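Local coordinates for bromodomain factor 2 protein (Trypanosoma cruzi, PDB 6NIM), which probably recognises acetylated lysines, as on histones, through a four-helix bromodomain that was crystallised with the inhibitor bromosporine, at residues 15-20 with 56-61; 31-36 with 52-57; 48-53 with 76-81. All coordinates share one frame; numbering follows the deposited sequence.

The three contacts show how the long loop after helix 13-26 and the short helix 54-62 are fixed to a bromodomain bundle. Contact 1 packs helix 54-62 against helix 13-26, contact 2 ties the loop at 31-36 to the start of helix 54-62, and contact 3 lays the loop 48-53 before that helix on helix 69-86. Contacts 2 and 3 share Val52 and Asp53, and their centres are about 9 Å apart; the centre of contact 1 lies about 11 Å from that of contact 2 and about 14 Å from that of contact 3. Phe32 CD1 meets Met79 CG at 3.6 Å, joining contacts 2 and 3 near where, as in other bromodomains, the acetyl-lysine pocket probably lies.

Contact 1 of 3, residues 15-20 with 56-61; sequences RCLAFV and TIRQGI
Ile61 of helix 54-62 pushes into helix 13-26 between Cys16, Leu17 and Val20, and tracing it outward accounts for most of the contact. At its base, CB lies 4.1 Å from Leu17 CD2. From there the side chain forks. The CG2 branch stays on the Leu17 side, 3.8 Å from Leu17 CG, the two side chains lying alongside with opposite headings. The other branch carries CG1 beside the backbone N, anti to the carbonyl carbon (chi1 -61°), and past the CB of Cys16. Its tip, CD1, touches Val20 CG2 at 3.6 Å and also rests on the carbonyl oxygen of Cys16, which is already taken by the helical bond from Val20 N.

Val20 uses the same methyl twice, since its CG2 also reaches Ile57 CG2 at 3.8 Å, a turn earlier on the partner helix. At the outer margin Leu17 CD2 comes to 3.7 Å from Arg58 CG, the two side chains crossing at about a right angle. Only the aliphatic part of Arg58 is used here; its chain runs on, extended, and NE forms a salt bridge with Glu62 on its own helix.

This is the pairing of helices Z and A in the left-handed bromodomain bundle: the two segments run almost exactly antiparallel, at 172°, with axes 9.9 Å apart. Helix 69-86 closes the inner side, where Cys16 touches Val72 and Ile57 touches Ala75, while Phe19 reaches across to Val76 and to Val107 of helix 92-110.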
loop_
_atom_site.group_PDB
_atom_site.type_symbol
_atom_site.label_atom_id
_atom_site.label_comp_id
_atom_site.label_asym_id
_atom_site.label_seq_id
_atom_site.Cartn_x
_atom_site.Cartn_y
_atom_site.Cartn_z
ATOM N N ARG A 15 -9.324 3.291 20.124
ATOM C CA ARG A 15 -8.030 3.930 19.741
ATOM C C ARG A 15 -8.008 4.156 18.228
ATOM O O ARG A 15 -7.529 5.210 17.792
ATOM C CB ARG A 15 -6.860 3.073 20.195
ATOM C CG ARG A 15 -6.703 2.998 21.703
ATOM C CD ARG A 15 -5.635 1.967 21.958
ATOM N NE ARG A 15 -5.554 1.546 23.330
ATOM C CZ ARG A 15 -4.928 2.230 24.264
ATOM N NH1 ARG A 15 -4.388 3.394 23.954
ATOM N NH2 ARG A 15 -4.838 1.761 25.498
ATOM N N CYS A 16 -8.553 3.232 17.442
ATOM C CA CYS A 16 -8.641 3.446 15.976
ATOM C C CYS A 16 -9.556 4.632 15.666
ATOM O O CYS A 16 -9.271 5.372 14.724
ATOM C CB CYS A 16 -9.102 2.191 15.257
ATOM S SG CYS A 16 -7.829 0.913 15.226
ATOM N N LEU A 17 -10.714 4.750 16.327
ATOM C CA LEU A 17 -11.622 5.886 16.094
ATOM C C LEU A 17 -10.936 7.184 16.522
ATOM O O LEU A 17 -11.106 8.189 15.810
ATOM C CB LEU A 17 -12.953 5.666 16.830
ATOM C CG LEU A 17 -13.805 4.588 16.174
ATOM C CD1 LEU A 17 -14.936 4.139 17.101
ATOM C CD2 LEU A 17 -14.357 5.080 14.833
ATOM N N ALA A 18 -10.184 7.159 17.632
ATOM C CA ALA A 18 -9.483 8.368 18.131
ATOM C C ALA A 18 -8.489 8.798 17.053
ATOM O O ALA A 18 -8.358 10.010 16.757
ATOM C CB ALA A 18 -8.789 8.080 19.440
ATOM N N PHE A 19 -7.804 7.811 16.476
ATOM C CA PHE A 19 -6.798 8.022 15.402
ATOM C C PHE A 19 -7.452 8.695 14.193
ATOM O O PHE A 19 -6.971 9.738 13.732
ATOM C CB PHE A 19 -6.179 6.660 15.078
ATOM C CG PHE A 19 -5.360 6.544 13.823
ATOM C CD1 PHE A 19 -4.317 7.425 13.554
ATOM C CD2 PHE A 19 -5.563 5.480 12.960
ATOM C CE1 PHE A 19 -3.528 7.253 12.425
ATOM C CE2 PHE A 19 -4.778 5.329 11.823
ATOM C CZ PHE A 19 -3.731 6.192 11.584
ATOM N N VAL A 20 -8.594 8.187 13.749
ATOM C CA VAL A 20 -9.348 8.750 12.599
ATOM C C VAL A 20 -9.771 10.179 12.949
ATOM O O VAL A 20 -9.662 11.035 12.108
ATOM C CB VAL A 20 -10.534 7.847 12.227
ATOM C CG1 VAL A 20 -11.505 8.536 11.290
ATOM C CG2 VAL A 20 -9.993 6.554 11.650
ATOM N N THR A 56 -15.509 6.729 5.553
ATOM C CA THR A 56 -15.618 5.303 5.171
ATOM C C THR A 56 -14.813 4.474 6.181
ATOM O O THR A 56 -15.283 3.375 6.608
ATOM C CB THR A 56 -15.145 5.056 3.727
ATOM O OG1 THR A 56 -15.988 5.800 2.835
ATOM C CG2 THR A 56 -15.174 3.584 3.366
ATOM N N ILE A 57 -13.594 4.917 6.531
ATOM C CA ILE A 57 -12.768 4.150 7.495
ATOM C C ILE A 57 -13.465 4.141 8.877
ATOM O O ILE A 57 -13.476 3.090 9.527
ATOM C CB ILE A 57 -11.345 4.729 7.556
ATOM C CG1 ILE A 57 -10.592 4.507 6.232
ATOM C CG2 ILE A 57 -10.614 4.137 8.753
ATOM C CD1 ILE A 57 -9.330 5.337 6.100
ATOM N N ARG A 58 -14.003 5.272 9.334
ATOM C CA ARG A 58 -14.740 5.342 10.620
ATOM C C ARG A 58 -15.857 4.291 10.601
ATOM O O ARG A 58 -15.979 3.510 11.569
ATOM C CB ARG A 58 -15.310 6.729 10.875
ATOM C CG ARG A 58 -16.224 6.767 12.096
ATOM C CD ARG A 58 -16.492 8.167 12.562
ATOM N NE ARG A 58 -17.468 8.175 13.651
ATOM C CZ ARG A 58 -17.799 9.243 14.373
ATOM N NH1 ARG A 58 -17.221 10.412 14.146
ATOM N NH2 ARG A 58 -18.696 9.139 15.342
ATOM N N GLN A 59 -16.612 4.221 9.506
ATOM C CA GLN A 59 -17.736 3.240 9.409
ATOM C C GLN A 59 -17.198 1.810 9.456
ATOM O O GLN A 59 -17.852 0.961 10.092
ATOM C CB GLN A 59 -18.577 3.510 8.164
ATOM C CG GLN A 59 -19.322 4.823 8.304
ATOM C CD GLN A 59 -20.212 5.145 7.135
ATOM O OE1 GLN A 59 -19.814 5.049 5.975
ATOM N NE2 GLN A 59 -21.429 5.555 7.450
ATOM N N GLY A 60 -16.056 1.546 8.827
ATOM C CA GLY A 60 -15.443 0.207 8.772
ATOM C C GLY A 60 -14.949 -0.241 10.146
ATOM O O GLY A 60 -15.015 -1.454 10.483
ATOM N N ILE A 61 -14.420 0.690 10.926
ATOM C CA ILE A 61 -14.037 0.407 12.339
ATOM C C ILE A 61 -15.328 0.088 13.075
ATOM O O ILE A 61 -15.351 -0.900 13.794
ATOM C CB ILE A 61 -13.317 1.586 13.020
ATOM C CG1 ILE A 61 -12.004 1.951 12.319
ATOM C CG2 ILE A 61 -13.084 1.279 14.505
ATOM C CD1 ILE A 61 -11.517 3.376 12.559
#

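Contact 2 of 3, residues 31-36 with 52-57; sequences MFHHPI and VDLSTI. With SO4 (sulfate ion), chain D.
Phe32 and His33 hand their carbonyl oxygens to the first turn of helix 54-62, pinning the ZA loop of the bromodomain to the helix that ends it. Leu54 N donates to Phe32 O at 2.8 Å, in line with the carbonyl bond. Ser55 OG approaches His33 O just as directly, at 2.6 Å. A weak second bond to that oxygen comes from Ser55 N. Leu54 CD1 also packs on Phe32 CB at 3.9 Å.

Asp53 organises this end as the N-cap. Its CG sits between the backbone N and the carbonyl carbon (chi1 64°), which folds the carboxylate back over the helix start: OD2 takes Thr56 N from above the carboxylate plane and, weakly, Ser55 N, while OD1 accepts from Thr56 OG1. The Pro35 ring packs against this carboxylate, its CG 3.4 Å from Asp53 OD1.

Farther out, Asp27 accepts from the backbone N of Met31 and Phe32. Phe32, probably the phenylalanine of the WPF motif of other bromodomains, meets the Phe100 ring with planes about 40° apart. His33 stacks on Trp24 and gives NE2 to Trp24 O; with ND1 donating too, it is probably protonated. That ND1 reaches O2 of a sulfate, probably from the crystallisation liquor, at 2.7 Å, and His34 NE2 bonds weakly to the same oxygen.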
loop_
_atom_site.group_PDB
_atom_site.type_symbol
_atom_site.label_atom_id
_atom_site.label_comp_id
_atom_site.label_asym_id
_atom_site.label_seq_id
_atom_site.Cartn_x
_atom_site.Cartn_y
_atom_site.Cartn_z
ATOM N N MET A 31 -9.886 17.361 2.625
ATOM C CA MET A 31 -9.712 16.607 1.366
ATOM C C MET A 31 -9.858 15.100 1.632
ATOM O O MET A 31 -9.942 14.320 0.676
ATOM C CB MET A 31 -8.339 16.925 0.763
ATOM C CG MET A 31 -7.196 16.513 1.642
ATOM S SD MET A 31 -5.580 16.945 0.944
ATOM C CE MET A 31 -5.437 15.720 -0.360
ATOM N N PHE A 32 -9.916 14.695 2.902
ATOM C CA PHE A 32 -10.003 13.275 3.317
ATOM C C PHE A 32 -11.324 12.992 4.060
ATOM O O PHE A 32 -11.506 11.863 4.532
ATOM C CB PHE A 32 -8.833 12.926 4.241
ATOM C CG PHE A 32 -7.447 13.045 3.656
ATOM C CD1 PHE A 32 -7.097 12.389 2.482
ATOM C CD2 PHE A 32 -6.489 13.818 4.299
ATOM C CE1 PHE A 32 -5.813 12.489 1.972
ATOM C CE2 PHE A 32 -5.201 13.901 3.794
ATOM C CZ PHE A 32 -4.868 13.245 2.635
ATOM N N HIS A 33 -12.216 13.970 4.197
ATOM C CA HIS A 33 -13.409 13.793 5.061
ATOM C C HIS A 33 -14.403 12.828 4.407
ATOM O O HIS A 33 -15.078 12.110 5.150
ATOM C CB HIS A 33 -14.050 15.131 5.460
ATOM C CG HIS A 33 -13.317 15.875 6.516
ATOM N ND1 HIS A 33 -13.806 17.053 7.059
ATOM C CD2 HIS A 33 -12.125 15.648 7.109
ATOM C CE1 HIS A 33 -12.946 17.523 7.936
ATOM N NE2 HIS A 33 -11.910 16.667 7.998
ATOM N N HIS A 34 -14.562 12.866 3.082
ATOM C CA HIS A 34 -15.691 12.207 2.375
ATOM C C HIS A 34 -15.208 11.531 1.102
ATOM O O HIS A 34 -14.191 11.932 0.538
ATOM C CB HIS A 34 -16.802 13.233 2.103
ATOM C CG HIS A 34 -17.369 13.789 3.367
ATOM N ND1 HIS A 34 -18.191 13.043 4.210
ATOM C CD2 HIS A 34 -17.240 15.002 3.934
ATOM C CE1 HIS A 34 -18.503 13.777 5.259
ATOM N NE2 HIS A 34 -17.953 14.984 5.103
ATOM N N PRO A 35 -15.915 10.483 0.623
ATOM C CA PRO A 35 -15.635 9.881 -0.678
ATOM C C PRO A 35 -15.636 10.921 -1.804
ATOM O O PRO A 35 -16.406 11.867 -1.768
ATOM C CB PRO A 35 -16.791 8.884 -0.909
ATOM C CG PRO A 35 -17.330 8.608 0.468
ATOM C CD PRO A 35 -17.072 9.844 1.288
ATOM N N ILE A 36 -14.720 10.762 -2.747
ATOM C CA ILE A 36 -14.631 11.676 -3.915
ATOM C C ILE A 36 -15.733 11.237 -4.870
ATOM O O ILE A 36 -15.799 10.045 -5.127
ATOM C CB ILE A 36 -13.234 11.619 -4.553
ATOM C CG1 ILE A 36 -12.126 11.887 -3.524
ATOM C CG2 ILE A 36 -13.153 12.576 -5.741
ATOM C CD1 ILE A 36 -12.212 13.240 -2.885
ATOM N N VAL A 52 -10.753 5.419 -0.672
ATOM C CA VAL A 52 -11.060 5.316 0.777
ATOM C C VAL A 52 -10.928 6.722 1.353
ATOM O O VAL A 52 -10.111 7.534 0.841
ATOM C CB VAL A 52 -10.163 4.275 1.466
ATOM C CG1 VAL A 52 -8.695 4.605 1.315
ATOM C CG2 VAL A 52 -10.521 4.083 2.936
ATOM N N ASP A 53 -11.701 7.013 2.382
ATOM C CA ASP A 53 -11.754 8.356 3.006
ATOM C C ASP A 53 -12.006 8.126 4.509
ATOM O O ASP A 53 -12.348 6.970 4.868
ATOM C CB ASP A 53 -12.833 9.215 2.374
ATOM C CG ASP A 53 -14.176 8.578 2.654
ATOM O OD1 ASP A 53 -14.491 7.583 1.954
ATOM O OD2 ASP A 53 -14.788 8.992 3.637
ATOM N N LEU A 54 -11.807 9.150 5.349
ATOM C CA LEU A 54 -11.922 9.026 6.826
ATOM C C LEU A 54 -13.349 8.619 7.242
ATOM O O LEU A 54 -13.460 7.864 8.222
ATOM C CB LEU A 54 -11.506 10.333 7.501
ATOM C CG LEU A 54 -10.008 10.673 7.379
ATOM C CD1 LEU A 54 -9.762 12.080 7.919
ATOM C CD2 LEU A 54 -9.159 9.637 8.094
ATOM N N SER A 55 -14.390 9.078 6.546
ATOM C CA SER A 55 -15.797 8.732 6.903
ATOM C C SER A 55 -15.995 7.239 6.674
ATOM O O SER A 55 -16.529 6.538 7.562
ATOM C CB SER A 55 -16.820 9.554 6.145
ATOM O OG SER A 55 -16.847 10.870 6.645
ATOM N N THR A 56 -15.509 6.729 5.553
ATOM C CA THR A 56 -15.618 5.303 5.171
ATOM C C THR A 56 -14.813 4.474 6.181
ATOM O O THR A 56 -15.283 3.375 6.608
ATOM C CB THR A 56 -15.145 5.056 3.727
ATOM O OG1 THR A 56 -15.988 5.800 2.835
ATOM C CG2 THR A 56 -15.174 3.584 3.366
ATOM N N ILE A 57 -13.594 4.917 6.531
ATOM C CA ILE A 57 -12.768 4.150 7.495
ATOM C C ILE A 57 -13.465 4.141 8.877
ATOM O O ILE A 57 -13.476 3.090 9.527
ATOM C CB ILE A 57 -11.345 4.729 7.556
ATOM C CG1 ILE A 57 -10.592 4.507 6.232
ATOM C CG2 ILE A 57 -10.614 4.137 8.753
ATOM C CD1 ILE A 57 -9.330 5.337 6.100
HETATM S S SO4 D . -16.987 18.504 6.718
HETATM O O1 SO4 D . -18.167 17.842 7.195
HETATM O O2 SO4 D . -16.224 17.590 5.910
HETATM O O3 SO4 D . -16.185 18.945 7.850
HETATM O O4 SO4 D . -17.353 19.640 5.916
#

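Contact 3 of 3, residues 48-53 with 76-81; sequences INYPVD and VAQMIA
Val52 and Met79 meet through two different first torsions. In Val52, CG1 stands between the backbone N and the carbonyl carbon (chi1 59°), aimed at the helix backbone, where it lies 3.4 Å from Met79 N. Met79 instead holds CG anti to its N and continues extended through chi2, which carries SD out to the loop, 3.9 Å from Asp53 CA; the bend at chi3 turns only the CE methyl. Its CG comes to 3.4 Å from Val52 O. The preceding residue, Gln78, leaves its backbone the same way, which puts CG 3.6 Å from Tyr50 O. A kink at chi2 (71°) then swings the amide over, Gln78 CD lying 4.0 Å from Tyr50 CB; the two side chains cross at a slant, with amide and phenol planes 56° apart.

Thus the end of the bromodomain ZA loop packs on helix 69-86, helix B of the fold. Asn82, one turn on, serves both partners: its ND2 donates to Tyr50 O and its OD1 accepts from Gln78 NE2. Met79 also touches Phe32 and Leu54, where the loop, helix 54-62 and helix 69-86 come together.

Across 48-53 and 76-81 themselves, carbon and thioether meet backbone and one another without a polar bond, which implies that the fit is set by shape, with the directional hold on Tyr50 supplied by Asn82.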
loop_
_atom_site.group_PDB
_atom_site.type_symbol
_atom_site.label_atom_id
_atom_site.label_comp_id
_atom_site.label_asym_id
_atom_site.label_seq_id
_atom_site.Cartn_x
_atom_site.Cartn_y
_atom_site.Cartn_z
ATOM N N ILE A 48 -7.664 6.136 -9.689
ATOM C CA ILE A 48 -7.607 5.552 -8.316
ATOM C C ILE A 48 -8.498 4.304 -8.252
ATOM O O ILE A 48 -9.732 4.474 -8.351
ATOM C CB ILE A 48 -8.033 6.629 -7.303
ATOM C CG1 ILE A 48 -7.072 7.826 -7.316
ATOM C CG2 ILE A 48 -8.175 6.036 -5.907
ATOM C CD1 ILE A 48 -5.633 7.460 -7.093
ATOM N N ASN A 49 -7.880 3.144 -8.032
ATOM C CA ASN A 49 -8.503 1.790 -8.013
ATOM C C ASN A 49 -9.100 1.470 -6.632
ATOM O O ASN A 49 -9.987 0.619 -6.571
ATOM C CB ASN A 49 -7.475 0.696 -8.313
ATOM C CG ASN A 49 -7.060 0.657 -9.770
ATOM O OD1 ASN A 49 -7.750 1.202 -10.634
ATOM N ND2 ASN A 49 -5.929 0.025 -10.045
ATOM N N TYR A 50 -8.602 2.107 -5.566
ATOM C CA TYR A 50 -8.887 1.743 -4.157
ATOM C C TYR A 50 -9.268 2.999 -3.384
ATOM O O TYR A 50 -8.562 3.420 -2.472
ATOM C CB TYR A 50 -7.659 1.094 -3.531
ATOM C CG TYR A 50 -7.133 -0.133 -4.227
ATOM C CD1 TYR A 50 -7.941 -1.237 -4.452
ATOM C CD2 TYR A 50 -5.801 -0.209 -4.600
ATOM C CE1 TYR A 50 -7.442 -2.382 -5.054
ATOM C CE2 TYR A 50 -5.286 -1.343 -5.203
ATOM C CZ TYR A 50 -6.109 -2.430 -5.431
ATOM O OH TYR A 50 -5.580 -3.542 -6.021
ATOM N N PRO A 51 -10.387 3.647 -3.735
ATOM C CA PRO A 51 -10.822 4.843 -3.027
ATOM C C PRO A 51 -11.101 4.501 -1.558
ATOM O O PRO A 51 -11.602 3.454 -1.253
ATOM C CB PRO A 51 -12.093 5.242 -3.781
ATOM C CG PRO A 51 -12.611 3.909 -4.284
ATOM C CD PRO A 51 -11.352 3.224 -4.764
ATOM N N VAL A 52 -10.753 5.419 -0.672
ATOM C CA VAL A 52 -11.060 5.316 0.777
ATOM C C VAL A 52 -10.928 6.722 1.353
ATOM O O VAL A 52 -10.111 7.534 0.841
ATOM C CB VAL A 52 -10.163 4.275 1.466
ATOM C CG1 VAL A 52 -8.695 4.605 1.315
ATOM C CG2 VAL A 52 -10.521 4.083 2.936
ATOM N N ASP A 53 -11.701 7.013 2.382
ATOM C CA ASP A 53 -11.754 8.356 3.006
ATOM C C ASP A 53 -12.006 8.126 4.509
ATOM O O ASP A 53 -12.348 6.970 4.868
ATOM C CB ASP A 53 -12.833 9.215 2.374
ATOM C CG ASP A 53 -14.176 8.578 2.654
ATOM O OD1 ASP A 53 -14.491 7.583 1.954
ATOM O OD2 ASP A 53 -14.788 8.992 3.637
ATOM N N VAL A 76 -5.750 4.046 6.095
ATOM C CA VAL A 76 -5.333 5.469 6.136
ATOM C C VAL A 76 -4.166 5.674 5.160
ATOM O O VAL A 76 -4.161 6.667 4.385
ATOM C CB VAL A 76 -4.948 5.859 7.572
ATOM C CG1 VAL A 76 -4.208 7.182 7.610
ATOM C CG2 VAL A 76 -6.168 5.889 8.468
ATOM N N ALA A 77 -3.198 4.762 5.151
ATOM C CA ALA A 77 -2.052 4.863 4.207
ATOM C C ALA A 77 -2.584 4.889 2.766
ATOM O O ALA A 77 -2.138 5.723 1.916
ATOM C CB ALA A 77 -1.106 3.720 4.464
ATOM N N GLN A 78 -3.574 4.047 2.441
ATOM C CA GLN A 78 -4.077 3.963 1.045
ATOM C C GLN A 78 -4.757 5.279 0.684
ATOM O O GLN A 78 -4.586 5.772 -0.442
ATOM C CB GLN A 78 -5.043 2.786 0.845
ATOM C CG GLN A 78 -5.581 2.736 -0.578
ATOM C CD GLN A 78 -4.485 2.312 -1.506
ATOM O OE1 GLN A 78 -3.961 1.215 -1.336
ATOM N NE2 GLN A 78 -4.128 3.169 -2.465
ATOM N N MET A 79 -5.508 5.844 1.620
ATOM C CA MET A 79 -6.163 7.165 1.468
ATOM C C MET A 79 -5.110 8.219 1.125
ATOM O O MET A 79 -5.326 9.039 0.213
ATOM C CB MET A 79 -6.870 7.544 2.770
ATOM C CG MET A 79 -7.576 8.876 2.701
ATOM S SD MET A 79 -8.182 9.288 4.354
ATOM C CE MET A 79 -6.676 9.753 5.194
ATOM N N ILE A 80 -4.013 8.232 1.862
ATOM C CA ILE A 80 -2.933 9.245 1.651
ATOM C C ILE A 80 -2.283 8.976 0.289
ATOM O O ILE A 80 -2.051 9.938 -0.449
ATOM C CB ILE A 80 -1.933 9.194 2.823
ATOM C CG1 ILE A 80 -2.620 9.613 4.140
ATOM C CG2 ILE A 80 -0.709 10.040 2.524
ATOM C CD1 ILE A 80 -1.832 9.361 5.373
ATOM N N ALA A 81 -1.941 7.716 -0.023
ATOM C CA ALA A 81 -1.302 7.353 -1.316
ATOM C C ALA A 81 -2.194 7.819 -2.471
ATOM O O ALA A 81 -1.679 8.360 -3.461
ATOM C CB ALA A 81 -1.031 5.846 -1.361
#